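Local coordinates for protein S3-RNase (Pyrus pyrifolia, PDB 1IQQ) that cleaves RNA as a pistil ribonuclease of the T2 family and is responsible for gametophytic self-incompatibility, by which the plant rejects its own pollen, at residues 6-11 and 108-113; 58-63 and 98-103; 66-71 and 78-83. All coordinates share one frame; numbering follows the deposited sequence.

Contact 1 (6-11 and 108-113); sequences FTQQYQ and KMYISK. With NAG (2-acetamido-2-deoxy-beta-D-glucopyranose), chain B.
Phe6 of strand 3-10 lies under Met109 of helix 99-112, whose SD sits over the centre of the ring, 4.2 Å from its centroid and only 7° off the normal, a Met-aromatic contact. The same methionine touches the ring again through its CB, 3.7 Å from Phe6 CE1, the two side chains running alongside in opposite senses. Its CG is anti to the carbonyl carbon (chi1 -69°) and the chain runs on extended, which carries the sulfur across the ring face. Phe6 CZ also approaches Tyr110 CB, at 4.3 Å. Two residues along the strand, Gln8 brings OE1 to the edge of the Tyr110 ring, 3.3 Å from CE1, with amide and ring planes 54° apart. This amide is held by the loop after helix 99-112 and the start of helix 117-123: NE2 donates to Gln115 O and OE1 accepts from Val117 N. Tyr110 OH is hydrogen-bonded to Phe30 O of the next strand, and a sugar of the attached glycan lies near its ring, NAG C8 being 3.9 Å from CE2. No hydrogen bond joins the two segments directly; sulfur, ring and methylene contacts do the joining, while the buried polar groups find their partners in neighbouring elements.

Contact 2 (58-63 and 98-103); sequences KLLEHQ and NENHYF
Leu60 of helix 58-67 reaches the first turns of helix 99-112 with both methyl groups. CD1 and CD2 each lie 4.0 Å from Phe103 CB, and CD2 comes within 3.3 Å of Asn100 OD1. The leucine has CG anti to its own backbone nitrogen (chi1 173°), which points the isopropyl fork toward helix 99-112, crossing the Phe103 side chain at about a right angle. Phe103 differs: with CG anti to the carbonyl carbon (chi1 -72°), its ring turns off from Leu60 and leaves the CB as the touching atom. That ring meets Trp81 edge-to-face and also packs against Trp68. Asn100 crosses the leucine at a slant and touches it with OD1 alone, while ND2 donates to Lys55 O in the loop preceding helix 58-67. Asn98 is the N-cap of the second helix; its OD1 accepts from His101 N at 2.9 Å, the donor standing above the carbonyl plane. On the first helix Gln63 folds back so that NE2 donates to Leu59 O at 3.2 Å, on the face of that carbonyl opposite Gln63 N. Glu61 and Glu99 converge on Arg56, each in a salt bridge, which would offset their like charges. Here a single leucine joins two helices of the RNase T2 fold at the capped start of one of them, with the Phe103 side chain lying about 5 Å (nearest atoms) from that of the active-site residue Glu84.

Contact 3 (66-71 and 78-83); sequences IIWPNV and NLFWDK
Trp68, Phe80 and Trp81 form an aromatic cluster in which each ring is turned steeply against the indole of Trp68. Trp81 points its edge at one face of the Trp68 five-membered ring, with the centroids of the two five-membered rings 5.3 Å apart and the planes at 67°, an edge-to-face pair. The same edge carries the hydrogen bond of the contact: Trp81 NE1 donates to Trp68 O at 2.8 Å, with an N-H...O angle of 160° and the oxygen close to the indole plane. One residue therefore offers Trp81 both a ring face and a backbone acceptor, which fixes the rotation of its indole. Phe80 stands almost perpendicular to Trp68, the planes 86° apart, and meets it obliquely, CE2 lying 3.6 Å from Trp68 CD1. Its edge also faces the same carbonyl, with Trp68 O 3.5 Å from Phe80 CE2. Over one face of the phenyl ring lies Asn70, whose CB is 3.8 Å from the ring centroid in a CH-pi contact; the asparagine amide continues across that face, stacked at a modest tilt to the ring. CG of Asn70 is anti to the backbone N, which lays the amide along the phenyl, while OD1 accepts from Phe72 N and the backbone N of Asn70 donates to Asn77 OD1. By similarity Asn70 and Phe80 both belong to the RNA-binding site, so the stacked pair would form part of its wall. The contact joins the chain leaving helix 58-67 to helix 77-89. Helix 99-112 closes against the cluster through Tyr102 and Val106 on Trp68, while from strand 30-38 Val32 touches Trp68 and Thr31 touches Pro69.

In the fold
All three contacts are largely buried, but contact 1 lies closest to the middle of the chain, about 6 Å from its centre, against about 13 Å for contact 3 and 17 Å for contact 2. Helix 99-112 serves contacts 1 and 2 at its opposite ends, and helix 58-67 supplies contacts 2 and 3. Contact 1 sets a helix against the sheet through sulfur and rings; contact 2 joins two helices through leucine methyls against a phenylalanine CB and an amide oxygen; contact 3, alone in having a hydrogen bond between its segments, is aromatic. The Glu61 carboxylate beside Asn78 links contacts 2 and 3, and Ile67 packs on Tyr110 and Ile111 to link contacts 3 and 1.

Contact 1 (6-11 and 108-113)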
loop_
_atom_site.group_PDB
_atom_site.type_symbol
_atom_site.label_atom_id
_atom_site.label_comp_id
_atom_site.label_asym_id
_atom_site.label_seq_id
_atom_site.Cartn_x
_atom_site.Cartn_y
_atom_site.Cartn_z
ATOM N N PHE A 6 4.547 -3.142 2.297
ATOM C CA PHE A 6 4.274 -2.318 1.100
ATOM C C PHE A 6 2.797 -2.329 0.938
ATOM O O PHE A 6 2.194 -3.326 0.522
ATOM C CB PHE A 6 4.995 -2.948 -0.102
ATOM C CG PHE A 6 4.845 -2.189 -1.409
ATOM C CD1 PHE A 6 4.707 -2.877 -2.580
ATOM C CD2 PHE A 6 4.901 -0.809 -1.454
ATOM C CE1 PHE A 6 4.662 -2.173 -3.825
ATOM C CE2 PHE A 6 4.860 -0.094 -2.669
ATOM C CZ PHE A 6 4.744 -0.774 -3.862
ATOM N N THR A 7 2.172 -1.197 1.271
ATOM C CA THR A 7 0.695 -1.113 1.297
ATOM C C THR A 7 0.158 -0.326 0.134
ATOM O O THR A 7 0.692 0.776 -0.168
ATOM C CB THR A 7 0.273 -0.406 2.566
ATOM O OG1 THR A 7 0.771 -1.147 3.703
ATOM C CG2 THR A 7 -1.287 -0.388 2.668
ATOM N N GLN A 8 -0.823 -0.875 -0.562
ATOM C CA GLN A 8 -1.494 -0.197 -1.696
ATOM C C GLN A 8 -2.956 -0.018 -1.310
ATOM O O GLN A 8 -3.530 -0.780 -0.509
ATOM C CB GLN A 8 -1.348 -1.057 -2.952
ATOM C CG GLN A 8 0.140 -1.047 -3.437
ATOM C CD GLN A 8 0.314 -1.967 -4.610
ATOM O OE1 GLN A 8 -0.456 -1.910 -5.547
ATOM N NE2 GLN A 8 1.391 -2.791 -4.571
ATOM N N GLN A 9 -3.562 1.018 -1.872
ATOM C CA GLN A 9 -4.957 1.436 -1.529
ATOM C C GLN A 9 -5.784 1.561 -2.762
ATOM O O GLN A 9 -5.296 2.087 -3.780
ATOM C CB GLN A 9 -4.919 2.782 -0.759
ATOM C CG GLN A 9 -4.354 3.945 -1.603
ATOM C CD GLN A 9 -4.183 5.221 -0.824
ATOM O OE1 GLN A 9 -3.563 6.184 -1.343
ATOM N NE2 GLN A 9 -4.702 5.283 0.379
ATOM N N TYR A 10 -7.031 1.062 -2.716
ATOM C CA TYR A 10 -7.958 1.118 -3.857
ATOM C C TYR A 10 -8.639 2.483 -3.799
ATOM O O TYR A 10 -9.412 2.746 -2.887
ATOM C CB TYR A 10 -8.950 -0.037 -3.658
ATOM C CG TYR A 10 -10.007 -0.081 -4.729
ATOM C CD1 TYR A 10 -9.693 0.021 -6.060
ATOM C CD2 TYR A 10 -11.336 -0.280 -4.401
ATOM C CE1 TYR A 10 -10.656 -0.077 -7.078
ATOM C CE2 TYR A 10 -12.308 -0.382 -5.367
ATOM C CZ TYR A 10 -11.993 -0.272 -6.718
ATOM O OH TYR A 10 -12.968 -0.280 -7.733
ATOM N N GLN A 11 -8.273 3.342 -4.760
ATOM C CA GLN A 11 -8.692 4.742 -4.672
ATOM C C GLN A 11 -10.202 4.965 -4.516
ATOM O O GLN A 11 -10.580 5.806 -3.723
ATOM C CB GLN A 11 -8.176 5.487 -5.920
ATOM C CG GLN A 11 -6.662 5.461 -6.072
ATOM C CD GLN A 11 -6.238 6.281 -7.274
ATOM O OE1 GLN A 11 -7.073 6.946 -7.938
ATOM N NE2 GLN A 11 -4.949 6.276 -7.566
ATOM N N LYS A 108 10.152 0.627 -8.439
ATOM C CA LYS A 108 10.730 -0.670 -8.846
ATOM C C LYS A 108 9.827 -1.820 -8.374
ATOM O O LYS A 108 9.592 -2.809 -9.107
ATOM C CB LYS A 108 12.130 -0.857 -8.288
ATOM C CG LYS A 108 12.885 -1.920 -9.073
ATOM C CD LYS A 108 14.321 -1.824 -8.703
ATOM C CE LYS A 108 14.506 -2.438 -7.369
ATOM N NZ LYS A 108 14.829 -3.850 -7.639
ATOM N N MET A 109 9.308 -1.711 -7.146
ATOM C CA MET A 109 8.419 -2.785 -6.676
ATOM C C MET A 109 7.120 -2.804 -7.471
ATOM O O MET A 109 6.659 -3.880 -7.927
ATOM C CB MET A 109 8.094 -2.550 -5.181
ATOM C CG MET A 109 9.322 -2.756 -4.296
ATOM S SD MET A 109 8.939 -2.122 -2.633
ATOM C CE MET A 109 10.384 -2.766 -1.865
ATOM N N TYR A 110 6.489 -1.647 -7.620
ATOM C CA TYR A 110 5.202 -1.584 -8.271
ATOM C C TYR A 110 5.221 -1.940 -9.757
ATOM O O TYR A 110 4.330 -2.639 -10.261
ATOM C CB TYR A 110 4.638 -0.143 -8.082
ATOM C CG TYR A 110 3.204 0.039 -8.457
ATOM C CD1 TYR A 110 2.182 -0.139 -7.520
ATOM C CD2 TYR A 110 2.845 0.460 -9.701
ATOM C CE1 TYR A 110 0.868 0.089 -7.805
ATOM C CE2 TYR A 110 1.499 0.711 -10.041
ATOM C CZ TYR A 110 0.517 0.522 -9.062
ATOM O OH TYR A 110 -0.786 0.832 -9.394
ATOM N N ILE A 111 6.224 -1.421 -10.481
ATOM C CA ILE A 111 6.294 -1.608 -11.926
ATOM C C ILE A 111 7.214 -2.779 -12.276
ATOM O O ILE A 111 6.739 -3.883 -12.639
ATOM C CB ILE A 111 6.842 -0.288 -12.598
ATOM C CG1 ILE A 111 5.878 0.870 -12.382
ATOM C CG2 ILE A 111 7.101 -0.547 -14.126
ATOM C CD1 ILE A 111 4.447 0.600 -12.891
ATOM N N SER A 112 8.516 -2.659 -12.096
ATOM C CA SER A 112 9.443 -3.709 -12.510
ATOM C C SER A 112 9.163 -5.078 -11.947
ATOM O O SER A 112 9.196 -6.105 -12.687
ATOM C CB SER A 112 10.861 -3.283 -12.148
ATOM O OG SER A 112 11.782 -4.313 -12.440
ATOM N N LYS A 113 8.855 -5.115 -10.656
ATOM C CA LYS A 113 8.601 -6.386 -9.992
ATOM C C LYS A 113 7.148 -6.794 -10.047
ATOM O O LYS A 113 6.763 -7.747 -9.368
ATOM C CB LYS A 113 9.085 -6.327 -8.546
ATOM C CG LYS A 113 10.602 -6.010 -8.474
ATOM C CD LYS A 113 11.099 -6.476 -7.160
ATOM C CE LYS A 113 12.580 -6.278 -7.006
ATOM N NZ LYS A 113 13.008 -6.694 -5.639
HETATM C C1 NAG B . -1.843 -1.333 -12.515
HETATM C C2 NAG B . -1.457 -0.421 -13.715
HETATM C C3 NAG B . -2.758 -0.069 -14.458
HETATM C C4 NAG B . -3.506 -1.326 -14.921
HETATM C C5 NAG B . -3.733 -2.216 -13.687
HETATM C C6 NAG B . -4.351 -3.545 -13.970
HETATM C C7 NAG B . 0.345 1.223 -13.773
HETATM C C8 NAG B . 0.807 2.601 -13.391
HETATM N N2 NAG B . -0.838 0.808 -13.260
HETATM O O3 NAG B . -2.385 0.730 -15.598
HETATM O O4 NAG B . -4.806 -0.937 -15.411
HETATM O O5 NAG B . -2.458 -2.489 -13.067
HETATM O O6 NAG B . -3.596 -4.308 -14.924
HETATM O O7 NAG B . 1.050 0.515 -14.504
#

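Contact 2 (58-63 and 98-103)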
loop_
_atom_site.group_PDB
_atom_site.type_symbol
_atom_site.label_atom_id
_atom_site.label_comp_id
_atom_site.label_asym_id
_atom_site.label_seq_id
_atom_site.Cartn_x
_atom_site.Cartn_y
_atom_site.Cartn_z
ATOM N N LYS A 58 11.930 16.186 -11.458
ATOM C CA LYS A 58 10.577 16.241 -11.948
ATOM C C LYS A 58 10.169 14.880 -12.475
ATOM O O LYS A 58 9.008 14.504 -12.312
ATOM C CB LYS A 58 10.443 17.305 -13.086
ATOM C CG LYS A 58 10.686 18.762 -12.689
ATOM C CD LYS A 58 9.468 19.408 -12.048
ATOM C CE LYS A 58 9.814 20.817 -11.604
ATOM N NZ LYS A 58 10.861 20.754 -10.540
ATOM N N LEU A 59 11.056 14.175 -13.179
ATOM C CA LEU A 59 10.674 12.891 -13.753
ATOM C C LEU A 59 10.246 11.931 -12.660
ATOM O O LEU A 59 9.273 11.206 -12.853
ATOM C CB LEU A 59 11.822 12.255 -14.568
ATOM C CG LEU A 59 11.542 10.835 -15.102
ATOM C CD1 LEU A 59 10.423 10.840 -16.129
ATOM C CD2 LEU A 59 12.855 10.259 -15.681
ATOM N N LEU A 60 10.942 11.949 -11.521
ATOM C CA LEU A 60 10.569 11.036 -10.385
ATOM C C LEU A 60 9.216 11.460 -9.942
ATOM O O LEU A 60 8.323 10.590 -9.700
ATOM C CB LEU A 60 11.569 11.185 -9.222
ATOM C CG LEU A 60 11.167 10.412 -7.945
ATOM C CD1 LEU A 60 11.122 8.923 -8.245
ATOM C CD2 LEU A 60 12.284 10.614 -6.915
ATOM N N GLU A 61 8.980 12.769 -9.745
ATOM C CA GLU A 61 7.672 13.209 -9.300
ATOM C C GLU A 61 6.544 12.874 -10.252
ATOM O O GLU A 61 5.421 12.599 -9.826
ATOM C CB GLU A 61 7.703 14.709 -8.939
ATOM C CG GLU A 61 8.505 14.892 -7.630
ATOM C CD GLU A 61 8.812 16.334 -7.279
ATOM O OE1 GLU A 61 8.618 17.253 -8.161
ATOM O OE2 GLU A 61 9.254 16.525 -6.102
ATOM N N HIS A 62 6.843 12.888 -11.561
ATOM C CA HIS A 62 5.820 12.563 -12.537
ATOM C C HIS A 62 5.397 11.093 -12.392
ATOM O O HIS A 62 4.243 10.740 -12.560
ATOM C CB HIS A 62 6.467 12.778 -13.901
ATOM C CG HIS A 62 5.596 12.445 -15.063
ATOM N ND1 HIS A 62 5.486 11.310 -15.779
ATOM C CD2 HIS A 62 4.690 13.335 -15.603
ATOM C CE1 HIS A 62 4.505 11.512 -16.724
ATOM N NE2 HIS A 62 4.044 12.744 -16.602
ATOM N N GLN A 63 6.354 10.229 -12.092
ATOM C CA GLN A 63 6.010 8.799 -11.901
ATOM C C GLN A 63 5.227 8.654 -10.626
ATOM O O GLN A 63 4.259 7.901 -10.611
ATOM C CB GLN A 63 7.255 7.956 -11.816
ATOM C CG GLN A 63 8.071 7.890 -13.161
ATOM C CD GLN A 63 9.440 7.305 -12.887
ATOM O OE1 GLN A 63 9.669 6.095 -12.877
ATOM N NE2 GLN A 63 10.377 8.184 -12.622
ATOM N N ASN A 98 18.456 6.851 0.494
ATOM C CA ASN A 98 18.205 8.287 0.553
ATOM C C ASN A 98 16.803 8.480 0.001
ATOM O O ASN A 98 16.161 7.521 -0.474
ATOM C CB ASN A 98 19.270 8.989 -0.344
ATOM C CG ASN A 98 19.157 8.615 -1.825
ATOM O OD1 ASN A 98 18.252 9.039 -2.551
ATOM N ND2 ASN A 98 20.116 7.818 -2.309
ATOM N N GLU A 99 16.321 9.714 0.049
ATOM C CA GLU A 99 14.951 9.993 -0.390
ATOM C C GLU A 99 14.638 9.584 -1.811
ATOM O O GLU A 99 13.569 9.048 -2.108
ATOM C CB GLU A 99 14.675 11.504 -0.195
ATOM C CG GLU A 99 13.297 11.951 -0.647
ATOM C CD GLU A 99 13.007 13.410 -0.344
ATOM O OE1 GLU A 99 13.677 14.038 0.503
ATOM O OE2 GLU A 99 12.043 13.925 -0.967
ATOM N N ASN A 100 15.517 9.916 -2.738
ATOM C CA ASN A 100 15.258 9.534 -4.129
ATOM C C ASN A 100 15.252 7.976 -4.262
ATOM O O ASN A 100 14.359 7.395 -4.947
ATOM C CB ASN A 100 16.344 10.149 -5.058
ATOM C CG ASN A 100 16.093 11.601 -5.298
ATOM O OD1 ASN A 100 14.980 11.997 -5.669
ATOM N ND2 ASN A 100 17.125 12.427 -5.087
ATOM N N HIS A 101 16.194 7.299 -3.601
ATOM C CA HIS A 101 16.258 5.854 -3.662
ATOM C C HIS A 101 15.013 5.227 -3.066
ATOM O O HIS A 101 14.540 4.199 -3.546
ATOM C CB HIS A 101 17.555 5.379 -2.945
ATOM C CG HIS A 101 17.750 3.888 -2.952
ATOM N ND1 HIS A 101 17.764 3.125 -4.108
ATOM C CD2 HIS A 101 18.001 3.058 -1.936
ATOM C CE1 HIS A 101 18.025 1.860 -3.783
ATOM N NE2 HIS A 101 18.180 1.799 -2.476
ATOM N N TYR A 102 14.474 5.849 -2.027
ATOM C CA TYR A 102 13.232 5.339 -1.438
ATOM C C TYR A 102 12.089 5.319 -2.460
ATOM O O TYR A 102 11.400 4.279 -2.634
ATOM C CB TYR A 102 12.820 6.273 -0.278
ATOM C CG TYR A 102 11.548 5.939 0.420
ATOM C CD1 TYR A 102 11.345 4.646 0.972
ATOM C CD2 TYR A 102 10.531 6.923 0.600
ATOM C CE1 TYR A 102 10.160 4.325 1.701
ATOM C CE2 TYR A 102 9.385 6.626 1.297
ATOM C CZ TYR A 102 9.177 5.326 1.861
ATOM O OH TYR A 102 8.048 5.024 2.574
ATOM N N PHE A 103 11.871 6.407 -3.158
ATOM C CA PHE A 103 10.806 6.457 -4.118
ATOM C C PHE A 103 11.130 5.613 -5.344
ATOM O O PHE A 103 10.230 5.009 -5.913
ATOM C CB PHE A 103 10.547 7.928 -4.447
ATOM C CG PHE A 103 9.886 8.677 -3.321
ATOM C CD1 PHE A 103 8.632 8.299 -2.810
ATOM C CD2 PHE A 103 10.543 9.777 -2.720
ATOM C CE1 PHE A 103 8.101 8.996 -1.727
ATOM C CE2 PHE A 103 9.991 10.466 -1.653
ATOM C CZ PHE A 103 8.767 10.067 -1.145
#

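Contact 3 (66-71 and 78-83)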
loop_
_atom_site.group_PDB
_atom_site.type_symbol
_atom_site.label_atom_id
_atom_site.label_comp_id
_atom_site.label_asym_id
_atom_site.label_seq_id
_atom_site.Cartn_x
_atom_site.Cartn_y
_atom_site.Cartn_z
ATOM N N ILE A 66 1.505 9.252 -10.708
ATOM C CA ILE A 66 0.758 8.105 -11.216
ATOM C C ILE A 66 0.729 6.920 -10.266
ATOM O O ILE A 66 -0.337 6.307 -10.114
ATOM C CB ILE A 66 1.329 7.648 -12.600
ATOM C CG1 ILE A 66 1.132 8.785 -13.603
ATOM C CG2 ILE A 66 0.655 6.305 -13.115
ATOM C CD1 ILE A 66 1.980 8.571 -14.884
ATOM N N ILE A 67 1.841 6.662 -9.575
ATOM C CA ILE A 67 1.962 5.420 -8.776
ATOM C C ILE A 67 1.692 5.709 -7.327
ATOM O O ILE A 67 1.251 4.784 -6.585
ATOM C CB ILE A 67 3.417 4.848 -8.942
ATOM C CG1 ILE A 67 3.553 4.266 -10.353
ATOM C CG2 ILE A 67 3.723 3.742 -7.888
ATOM C CD1 ILE A 67 5.007 4.024 -10.700
ATOM N N TRP A 68 1.889 6.925 -6.884
ATOM C CA TRP A 68 1.720 7.269 -5.465
ATOM C C TRP A 68 1.061 8.639 -5.277
ATOM O O TRP A 68 1.554 9.494 -4.570
ATOM C CB TRP A 68 3.074 7.264 -4.725
ATOM C CG TRP A 68 2.986 7.171 -3.207
ATOM C CD1 TRP A 68 1.898 7.421 -2.415
ATOM C CD2 TRP A 68 4.045 6.760 -2.332
ATOM N NE1 TRP A 68 2.228 7.164 -1.059
ATOM C CE2 TRP A 68 3.539 6.765 -1.009
ATOM C CE3 TRP A 68 5.385 6.382 -2.555
ATOM C CZ2 TRP A 68 4.331 6.401 0.086
ATOM C CZ3 TRP A 68 6.194 6.010 -1.470
ATOM C CH2 TRP A 68 5.650 6.018 -0.154
ATOM N N PRO A 69 -0.111 8.841 -5.918
ATOM C CA PRO A 69 -0.770 10.157 -5.718
ATOM C C PRO A 69 -1.346 10.344 -4.317
ATOM O O PRO A 69 -1.673 9.393 -3.629
ATOM C CB PRO A 69 -1.937 10.106 -6.722
ATOM C CG PRO A 69 -2.254 8.565 -6.782
ATOM C CD PRO A 69 -0.863 7.986 -6.865
ATOM N N ASN A 70 -1.479 11.602 -3.881
ATOM C CA ASN A 70 -2.256 11.961 -2.688
ATOM C C ASN A 70 -3.652 12.026 -3.333
ATOM O O ASN A 70 -3.977 12.955 -4.093
ATOM C CB ASN A 70 -1.859 13.390 -2.214
ATOM C CG ASN A 70 -2.717 13.880 -1.107
ATOM O OD1 ASN A 70 -3.821 13.390 -0.903
ATOM N ND2 ASN A 70 -2.253 14.914 -0.418
ATOM N N VAL A 71 -4.458 10.998 -3.088
ATOM C CA VAL A 71 -5.766 10.897 -3.691
ATOM C C VAL A 71 -6.759 11.962 -3.249
ATOM O O VAL A 71 -7.745 12.196 -3.964
ATOM C CB VAL A 71 -6.380 9.484 -3.419
ATOM C CG1 VAL A 71 -5.489 8.439 -4.047
ATOM C CG2 VAL A 71 -6.529 9.241 -1.952
ATOM N N ASN A 78 3.594 17.221 -3.093
ATOM C CA ASN A 78 5.002 17.345 -2.619
ATOM C C ASN A 78 5.194 17.269 -1.128
ATOM O O ASN A 78 6.075 16.535 -0.665
ATOM C CB ASN A 78 5.692 18.618 -3.132
ATOM C CG ASN A 78 6.072 18.552 -4.588
ATOM O OD1 ASN A 78 6.356 17.481 -5.173
ATOM N ND2 ASN A 78 6.172 19.751 -5.191
ATOM N N LEU A 79 4.342 17.947 -0.362
ATOM C CA LEU A 79 4.468 17.900 1.083
ATOM C C LEU A 79 4.099 16.499 1.559
ATOM O O LEU A 79 4.676 16.012 2.509
ATOM C CB LEU A 79 3.570 18.968 1.756
ATOM C CG LEU A 79 3.722 19.013 3.274
ATOM C CD1 LEU A 79 5.143 19.434 3.684
ATOM C CD2 LEU A 79 2.688 19.972 3.848
ATOM N N PHE A 80 3.144 15.864 0.888
ATOM C CA PHE A 80 2.695 14.475 1.191
ATOM C C PHE A 80 3.878 13.487 0.984
ATOM O O PHE A 80 4.176 12.669 1.858
ATOM C CB PHE A 80 1.523 14.185 0.237
ATOM C CG PHE A 80 1.119 12.728 0.094
ATOM C CD1 PHE A 80 0.272 12.113 1.031
ATOM C CD2 PHE A 80 1.492 12.011 -1.056
ATOM C CE1 PHE A 80 -0.185 10.783 0.776
ATOM C CE2 PHE A 80 1.051 10.747 -1.300
ATOM C CZ PHE A 80 0.208 10.107 -0.397
ATOM N N TRP A 81 4.579 13.576 -0.147
ATOM C CA TRP A 81 5.733 12.685 -0.303
ATOM C C TRP A 81 6.848 13.015 0.714
ATOM O O TRP A 81 7.536 12.063 1.238
ATOM C CB TRP A 81 6.277 12.801 -1.705
ATOM C CG TRP A 81 5.352 12.271 -2.751
ATOM C CD1 TRP A 81 4.530 11.170 -2.640
ATOM C CD2 TRP A 81 5.101 12.851 -4.021
ATOM N NE1 TRP A 81 3.766 11.042 -3.782
ATOM C CE2 TRP A 81 4.087 12.066 -4.642
ATOM C CE3 TRP A 81 5.625 13.971 -4.704
ATOM C CZ2 TRP A 81 3.574 12.356 -5.908
ATOM C CZ3 TRP A 81 5.123 14.271 -5.987
ATOM C CH2 TRP A 81 4.089 13.451 -6.573
ATOM N N ASP A 82 7.085 14.306 0.990
ATOM C CA ASP A 82 8.118 14.654 1.946
ATOM C C ASP A 82 7.832 13.927 3.285
ATOM O O ASP A 82 8.809 13.436 3.928
ATOM C CB ASP A 82 8.071 16.164 2.203
ATOM C CG ASP A 82 8.744 16.976 1.127
ATOM O OD1 ASP A 82 9.345 16.464 0.184
ATOM O OD2 ASP A 82 8.693 18.199 1.275
ATOM N N LYS A 83 6.577 13.893 3.717
ATOM C CA LYS A 83 6.243 13.230 5.019
ATOM C C LYS A 83 6.434 11.707 4.960
ATOM O O LYS A 83 6.755 11.102 5.976
ATOM C CB LYS A 83 4.817 13.544 5.481
ATOM C CG LYS A 83 4.546 15.076 5.721
ATOM C CD LYS A 83 3.075 15.234 6.185
ATOM C CE LYS A 83 2.559 16.655 5.981
ATOM N NZ LYS A 83 1.691 16.795 4.730
#